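Local coordinates for proteasome assembly chaperone family protein (Pyrococcus furiosus DSM 3638, PDB 3WZ2) that is an archaeal homolog of proteasome-assembly chaperones and probably takes part in the assembly or activation of the proteasome, at residues B[37-40]-B[41-45]; B[102-105]-B[106-110]; B[136-139]-B[140-144]. All blocks are in the same frame, centred on the assembly; numbering follows the deposited sequence.

Contact 1: B[37-40]-B[41-45]; sequences ANFL and AKELD
Phe39 and Glu43 face each other one turn apart near the C-terminal end of helix 32-43, which closes in a Schellman motif with Asp45, at positive phi, in the C' position. Glu43 can be followed outward. Its CB rests 3.5 Å from Phe39 O, the same carbonyl oxygen that accepts a hydrogen bond from Glu43 N at 2.9 Å. CG passes over one face of the Phe39 ring, offset toward the rim, in a CH-pi contact 3.5 Å from the ring centroid. Beyond it the chain folds back at chi2 (-51°), which lays CD 3.8 Å from CZ of Phe39; the carboxylate ends up nearly parallel to the ring, 7° between the planes. The acid therefore lends its aliphatic stem to the aromatic ring. Phe39 reaches this place because its CG stands anti to the backbone N (chi1 -175°), and its ring also touches Pro210 and Leu211 of helix 209-213. Elsewhere on the helix, Leu40 packs on Ile82 of strand 80-85 and on Val195 and Leu198 of helix 188-202, and its CD2 meets CD1 of Leu44 at 4.2 Å. At the tip, OE2 of Glu43 comes within 3.9 Å of Phe39 CE1.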
loop_
_atom_site.group_PDB
_atom_site.type_symbol
_atom_site.label_atom_id
_atom_site.label_comp_id
_atom_site.label_asym_id
_atom_site.label_seq_id
_atom_site.Cartn_x
_atom_site.Cartn_y
_atom_site.Cartn_z
ATOM N N ALA B 37 -25.523 22.943 1.003
ATOM C CA ALA B 37 -25.555 22.655 -0.431
ATOM C C ALA B 37 -26.701 21.748 -0.790
ATOM O O ALA B 37 -27.323 21.940 -1.842
ATOM C CB ALA B 37 -24.235 22.039 -0.880
ATOM N N ASN B 38 -26.963 20.772 0.061
ATOM C CA ASN B 38 -28.143 19.906 -0.107
ATOM C C ASN B 38 -29.441 20.672 -0.010
ATOM O O ASN B 38 -30.315 20.530 -0.864
ATOM C CB ASN B 38 -28.139 18.764 0.888
ATOM C CG ASN B 38 -27.254 17.609 0.435
ATOM O OD1 ASN B 38 -27.675 16.786 -0.378
ATOM N ND2 ASN B 38 -26.004 17.570 0.920
ATOM N N PHE B 39 -29.524 21.569 0.964
ATOM C CA PHE B 39 -30.677 22.433 1.054
ATOM C C PHE B 39 -30.849 23.254 -0.204
ATOM O O PHE B 39 -31.929 23.314 -0.769
ATOM C CB PHE B 39 -30.559 23.349 2.253
ATOM C CG PHE B 39 -31.773 24.190 2.470
ATOM C CD1 PHE B 39 -32.991 23.580 2.759
ATOM C CD2 PHE B 39 -31.713 25.561 2.400
ATOM C CE1 PHE B 39 -34.109 24.324 2.965
ATOM C CE2 PHE B 39 -32.849 26.320 2.596
ATOM C CZ PHE B 39 -34.051 25.694 2.884
ATOM N N LEU B 40 -29.794 23.918 -0.669
ATOM C CA LEU B 40 -29.960 24.735 -1.856
ATOM C C LEU B 40 -30.361 23.972 -3.078
ATOM O O LEU B 40 -31.086 24.501 -3.914
ATOM C CB LEU B 40 -28.702 25.500 -2.192
ATOM C CG LEU B 40 -28.436 26.701 -1.307
ATOM C CD1 LEU B 40 -26.961 27.046 -1.314
ATOM C CD2 LEU B 40 -29.260 27.872 -1.797
ATOM N N ALA B 41 -29.823 22.778 -3.255
ATOM C CA ALA B 41 -30.107 22.037 -4.466
ATOM C C ALA B 41 -31.587 21.661 -4.507
ATOM O O ALA B 41 -32.215 21.712 -5.559
ATOM C CB ALA B 41 -29.258 20.795 -4.519
ATOM N N LYS B 42 -32.119 21.298 -3.343
ATOM C CA LYS B 42 -33.533 20.964 -3.198
ATOM C C LYS B 42 -34.423 22.192 -3.322
ATOM O O LYS B 42 -35.376 22.175 -4.086
ATOM C CB LYS B 42 -33.766 20.256 -1.872
ATOM C CG LYS B 42 -35.226 19.979 -1.559
ATOM C CD LYS B 42 -35.384 19.280 -0.213
ATOM C CE LYS B 42 -35.226 17.774 -0.408
ATOM N NZ LYS B 42 -35.009 17.041 0.870
ATOM N N GLU B 43 -34.076 23.292 -2.658
ATOM C CA GLU B 43 -34.917 24.488 -2.707
ATOM C C GLU B 43 -34.962 25.165 -4.060
ATOM O O GLU B 43 -35.961 25.796 -4.402
ATOM C CB GLU B 43 -34.462 25.542 -1.705
ATOM C CG GLU B 43 -34.840 25.257 -0.283
ATOM C CD GLU B 43 -36.318 24.928 -0.079
ATOM O OE1 GLU B 43 -37.133 25.875 -0.095
ATOM O OE2 GLU B 43 -36.651 23.729 0.110
ATOM N N LEU B 44 -33.872 25.106 -4.814
ATOM C CA LEU B 44 -33.854 25.657 -6.163
ATOM C C LEU B 44 -34.316 24.649 -7.215
ATOM O O LEU B 44 -34.184 24.919 -8.407
ATOM C CB LEU B 44 -32.441 26.150 -6.525
ATOM C CG LEU B 44 -31.959 27.355 -5.702
ATOM C CD1 LEU B 44 -30.473 27.579 -5.830
ATOM C CD2 LEU B 44 -32.714 28.625 -6.118
ATOM N N ASP B 45 -34.806 23.487 -6.784
ATOM C CA ASP B 45 -35.408 22.516 -7.689
ATOM C C ASP B 45 -34.430 22.073 -8.779
ATOM O O ASP B 45 -34.772 22.011 -9.953
ATOM C CB ASP B 45 -36.686 23.097 -8.317
ATOM C CG ASP B 45 -37.571 22.024 -8.973
ATOM O OD1 ASP B 45 -37.698 20.911 -8.410
ATOM O OD2 ASP B 45 -38.102 22.305 -10.071
#

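Contact 2: B[102-105]-B[106-110]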
loop_
_atom_site.group_PDB
_atom_site.type_symbol
_atom_site.label_atom_id
_atom_site.label_comp_id
_atom_site.label_asym_id
_atom_site.label_seq_id
_atom_site.Cartn_x
_atom_site.Cartn_y
_atom_site.Cartn_z
ATOM N N VAL B 102 -11.306 21.881 -11.298
ATOM C CA VAL B 102 -10.696 23.102 -11.758
ATOM C C VAL B 102 -10.457 23.094 -13.275
ATOM O O VAL B 102 -10.701 24.090 -13.928
ATOM C CB VAL B 102 -9.407 23.372 -10.987
ATOM C CG1 VAL B 102 -8.590 24.468 -11.639
ATOM C CG2 VAL B 102 -9.757 23.740 -9.558
ATOM N N ASN B 103 -10.003 21.987 -13.834
ATOM C CA ASN B 103 -9.896 21.872 -15.294
ATOM C C ASN B 103 -11.230 22.129 -15.982
ATOM O O ASN B 103 -11.267 22.819 -16.983
ATOM C CB ASN B 103 -9.382 20.494 -15.744
ATOM C CG ASN B 103 -7.921 20.269 -15.372
ATOM O OD1 ASN B 103 -7.161 21.236 -15.228
ATOM N ND2 ASN B 103 -7.500 18.996 -15.235
ATOM N N TYR B 104 -12.320 21.576 -15.434
ATOM C CA TYR B 104 -13.616 21.810 -15.983
ATOM C C TYR B 104 -13.977 23.292 -15.909
ATOM O O TYR B 104 -14.446 23.865 -16.873
ATOM C CB TYR B 104 -14.668 20.967 -15.260
ATOM C CG TYR B 104 -16.080 21.325 -15.616
ATOM C CD1 TYR B 104 -16.750 20.663 -16.620
ATOM C CD2 TYR B 104 -16.743 22.320 -14.937
ATOM C CE1 TYR B 104 -18.056 21.021 -16.953
ATOM C CE2 TYR B 104 -18.029 22.683 -15.257
ATOM C CZ TYR B 104 -18.682 22.039 -16.270
ATOM O OH TYR B 104 -19.969 22.410 -16.564
ATOM N N LEU B 105 -13.756 23.913 -14.760
ATOM C CA LEU B 105 -14.172 25.294 -14.554
ATOM C C LEU B 105 -13.359 26.284 -15.412
ATOM O O LEU B 105 -13.908 27.244 -15.946
ATOM C CB LEU B 105 -14.051 25.661 -13.090
ATOM C CG LEU B 105 -14.974 24.919 -12.104
ATOM C CD1 LEU B 105 -14.552 25.192 -10.682
ATOM C CD2 LEU B 105 -16.417 25.310 -12.266
ATOM N N LYS B 106 -12.062 26.023 -15.564
ATOM C CA LYS B 106 -11.242 26.692 -16.582
ATOM C C LYS B 106 -11.851 26.593 -17.982
ATOM O O LYS B 106 -12.012 27.573 -18.656
ATOM C CB LYS B 106 -9.855 26.077 -16.638
ATOM C CG LYS B 106 -8.811 26.994 -16.085
ATOM C CD LYS B 106 -7.456 26.892 -16.737
ATOM C CE LYS B 106 -6.769 28.271 -16.751
ATOM N NZ LYS B 106 -5.545 28.313 -17.589
ATOM N N LYS B 107 -12.111 25.372 -18.404
ATOM C CA LYS B 107 -12.619 25.076 -19.707
ATOM C C LYS B 107 -13.894 25.865 -20.022
ATOM O O LYS B 107 -14.056 26.318 -21.137
ATOM C CB LYS B 107 -12.919 23.587 -19.816
ATOM C CG LYS B 107 -13.011 23.056 -21.233
ATOM C CD LYS B 107 -13.987 21.888 -21.345
ATOM C CE LYS B 107 -13.683 20.734 -20.391
ATOM N NZ LYS B 107 -14.781 19.709 -20.421
ATOM N N VAL B 108 -14.819 25.979 -19.066
ATOM C CA VAL B 108 -16.094 26.607 -19.347
ATOM C C VAL B 108 -16.078 28.090 -18.979
ATOM O O VAL B 108 -17.102 28.733 -19.035
ATOM C CB VAL B 108 -17.264 25.888 -18.630
ATOM C CG1 VAL B 108 -17.277 24.412 -18.989
ATOM C CG2 VAL B 108 -17.234 26.067 -17.104
ATOM N N ASN B 109 -14.933 28.609 -18.536
ATOM C CA ASN B 109 -14.811 29.988 -18.088
ATOM C C ASN B 109 -15.803 30.344 -17.002
ATOM O O ASN B 109 -16.526 31.336 -17.096
ATOM C CB ASN B 109 -14.919 30.951 -19.261
ATOM C CG ASN B 109 -13.975 30.565 -20.390
ATOM O OD1 ASN B 109 -12.754 30.601 -20.245
ATOM N ND2 ASN B 109 -14.538 30.176 -21.511
ATOM N N ALA B 110 -15.766 29.555 -15.936
ATOM C CA ALA B 110 -16.628 29.758 -14.790
ATOM C C ALA B 110 -16.525 31.181 -14.305
ATOM O O ALA B 110 -15.458 31.756 -14.261
ATOM C CB ALA B 110 -16.257 28.793 -13.666
#
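Val102 O receives the backbone N-H of Lys106 in a nearly straight bond (175°), and Asn103 O takes that of Lys107 in the same i to i+4 pattern of the last turns of helix 91-107. Val108 N still reaches Tyr104 O at 3.1 Å, though in a more bent hydrogen bond (146°). The pattern then changes into a Schellman motif, the classic way to finish a helix: Asn109 adopts a positive phi, its N bonds back to Lys106 O, and Ala110 N donates to Leu105 O at 3.0 Å, five residues back. The chain is thereby turned out of the helix.

Two side-chain pairs bridge this ending. The Tyr104 ring receives CG1 of Val108 over one face, offset toward the rim and 4.1 Å from the centroid, a CH-pi contact. CG2 of the same valine lies 3.9 Å from CE2 of Tyr104, so both branches of the beta-branched residue meet the ring. With CG anti to the backbone N (chi1 170°), the tyrosine carries its ring alongside the final turn, where its OH is hydrogen-bonded to Pro15 O. The second pair belongs to the Schellman motif itself: CD2 of Leu105 meets CB of Ala110 at 3.8 Å, an apolar contact between residues on the two sides of the reversal.

In the fold, this helix end leads into strand 112-120 of the main sheet. Leu105 also packs on Leu172, Asn109 ND2 is hydrogen-bonded to Glu18 OE2, and Val108 shares a backbone hydrogen bond with Asn19, which joins the turn to the chain preceding strand 21-24. Val102 looks to another neighbour, packing on Leu163 and Glu166 of helix 158-169.

Contact 3: B[136-139]-B[140-144]; sequences SEEE and NKELE
A capping box opens helix 137-145, with Ser136 at the N-cap and Glu139 as its partner, and the first turn is carried on by Asn140 N donating to Ser136 O at 3.0 Å. Ser136 OG donates a hydrogen bond to Glu139 OE1 at 2.6 Å, meeting the carboxylate from above its plane. Ser136 N also gives Glu139 OE1 a weak bond at 3.1 Å, which makes the box; separately, OG accepts a weak capping bond from Glu138 N. Glu139 can bend back to the cap because its chain folds at chi2 (75°). Asn140 is buried beside this turn: its CB lies 3.4 Å from Glu137 O, and its side chain packs on Ile150 and on Gly66 of the second subunit. Cutting the side chain back to an alanine here is likely to open a gap against both. One turn along, Glu138 OE1 and Glu142 OE2 are 4.1 Å apart, and Glu139 OE2 lies 4.3 Å from the same Glu142 oxygen. Their mutual repulsion is probably eased by Lys173, whose NZ makes salt bridges to all three, while Glu142 OE1 is hydrogen-bonded to Tyr175 OH. The helix is the crossover of the beta-alpha-beta unit between strands 130-134 and 149-150; Leu143 packs inward on Tyr175 and Leu177 of strand 174-181 and on Ile150 of strand 149-150.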
loop_
_atom_site.group_PDB
_atom_site.type_symbol
_atom_site.label_atom_id
_atom_site.label_comp_id
_atom_site.label_asym_id
_atom_site.label_seq_id
_atom_site.Cartn_x
_atom_site.Cartn_y
_atom_site.Cartn_z
ATOM N N SER B 136 -8.294 36.169 -4.397
ATOM C CA SER B 136 -7.419 37.328 -4.539
ATOM C C SER B 136 -8.057 38.512 -3.826
ATOM O O SER B 136 -9.211 38.433 -3.353
ATOM C CB SER B 136 -7.240 37.691 -6.033
ATOM O OG SER B 136 -8.400 38.400 -6.512
ATOM N N GLU B 137 -7.362 39.639 -3.873
ATOM C CA GLU B 137 -7.792 40.834 -3.174
ATOM C C GLU B 137 -9.101 41.351 -3.754
ATOM O O GLU B 137 -9.962 41.775 -3.008
ATOM C CB GLU B 137 -6.715 41.929 -3.220
ATOM C CG GLU B 137 -6.997 43.139 -2.310
ATOM C CD GLU B 137 -7.236 42.770 -0.827
ATOM O OE1 GLU B 137 -8.080 43.418 -0.151
ATOM O OE2 GLU B 137 -6.566 41.827 -0.324
ATOM N N GLU B 138 -9.276 41.256 -5.061
ATOM C CA GLU B 138 -10.527 41.600 -5.712
ATOM C C GLU B 138 -11.751 40.872 -5.114
ATOM O O GLU B 138 -12.800 41.491 -4.910
ATOM C CB GLU B 138 -10.487 41.306 -7.229
ATOM C CG GLU B 138 -11.709 41.873 -7.975
ATOM C CD GLU B 138 -11.640 41.763 -9.498
ATOM O OE1 GLU B 138 -12.399 40.945 -10.086
ATOM O OE2 GLU B 138 -10.825 42.497 -10.106
ATOM N N GLU B 139 -11.618 39.571 -4.858
ATOM C CA GLU B 139 -12.720 38.801 -4.279
ATOM C C GLU B 139 -12.891 39.180 -2.823
ATOM O O GLU B 139 -13.997 39.191 -2.320
ATOM C CB GLU B 139 -12.479 37.295 -4.438
ATOM C CG GLU B 139 -12.729 36.813 -5.862
ATOM C CD GLU B 139 -11.613 37.195 -6.820
ATOM O OE1 GLU B 139 -10.459 36.852 -6.542
ATOM O OE2 GLU B 139 -11.901 37.843 -7.838
ATOM N N ASN B 140 -11.796 39.458 -2.130
ATOM C CA ASN B 140 -11.923 39.912 -0.763
ATOM C C ASN B 140 -12.775 41.210 -0.750
ATOM O O ASN B 140 -13.593 41.401 0.138
ATOM C CB ASN B 140 -10.565 40.202 -0.099
ATOM C CG ASN B 140 -9.863 39.004 0.460
ATOM O OD1 ASN B 140 -8.739 39.097 1.024
ATOM N ND2 ASN B 140 -10.498 37.892 0.369
ATOM N N LYS B 141 -12.536 42.101 -1.697
ATOM C CA LYS B 141 -13.251 43.387 -1.734
ATOM C C LYS B 141 -14.712 43.172 -2.022
ATOM O O LYS B 141 -15.538 43.804 -1.395
ATOM C CB LYS B 141 -12.628 44.368 -2.740
ATOM C CG LYS B 141 -11.261 44.845 -2.272
ATOM C CD LYS B 141 -10.412 45.667 -3.272
ATOM C CE LYS B 141 -11.120 46.889 -3.807
ATOM N NZ LYS B 141 -10.149 47.868 -4.374
ATOM N N GLU B 142 -15.036 42.266 -2.939
ATOM C CA GLU B 142 -16.425 41.898 -3.144
ATOM C C GLU B 142 -17.102 41.421 -1.866
ATOM O O GLU B 142 -18.231 41.814 -1.584
ATOM C CB GLU B 142 -16.557 40.806 -4.165
ATOM C CG GLU B 142 -16.296 41.273 -5.562
ATOM C CD GLU B 142 -16.292 40.110 -6.540
ATOM O OE1 GLU B 142 -17.095 39.148 -6.317
ATOM O OE2 GLU B 142 -15.480 40.195 -7.495
ATOM N N LEU B 143 -16.431 40.564 -1.115
ATOM C CA LEU B 143 -17.009 40.047 0.103
ATOM C C LEU B 143 -17.207 41.173 1.123
ATOM O O LEU B 143 -18.238 41.190 1.802
ATOM C CB LEU B 143 -16.168 38.913 0.701
ATOM C CG LEU B 143 -16.195 37.599 -0.102
ATOM C CD1 LEU B 143 -15.000 36.720 0.296
ATOM C CD2 LEU B 143 -17.499 36.838 0.068
ATOM N N GLU B 144 -16.225 42.079 1.232
ATOM C CA GLU B 144 -16.307 43.220 2.150
ATOM C C GLU B 144 -17.463 44.137 1.770
ATOM O O GLU B 144 -18.189 44.565 2.617
ATOM C CB GLU B 144 -15.005 44.022 2.179
ATOM C CG GLU B 144 -13.946 43.428 3.079
ATOM C CD GLU B 144 -12.513 43.932 2.831
ATOM O OE1 GLU B 144 -12.170 44.418 1.728
ATOM O OE2 GLU B 144 -11.699 43.815 3.773
#

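How the contacts relate
Each contact lies within its own helix (32-43, 91-107 and 137-145), so no two hold the same element; even contacts 2 and 3, the nearest pair, stay about 10 Å apart at their closest atoms. All three mix buried and exposed residues, but contact 1 is centred closest to the middle of the chain, about 12 Å away, against 17 and 19 Å. Contacts 1 and 2 are both C-terminal helix ends closed by Schellman motifs, each with an aliphatic group over an aromatic face. Contact 3 is the reverse case, a helix start, where one glutamate completes the cap and three share a lysine, and the only one touched by another subunit.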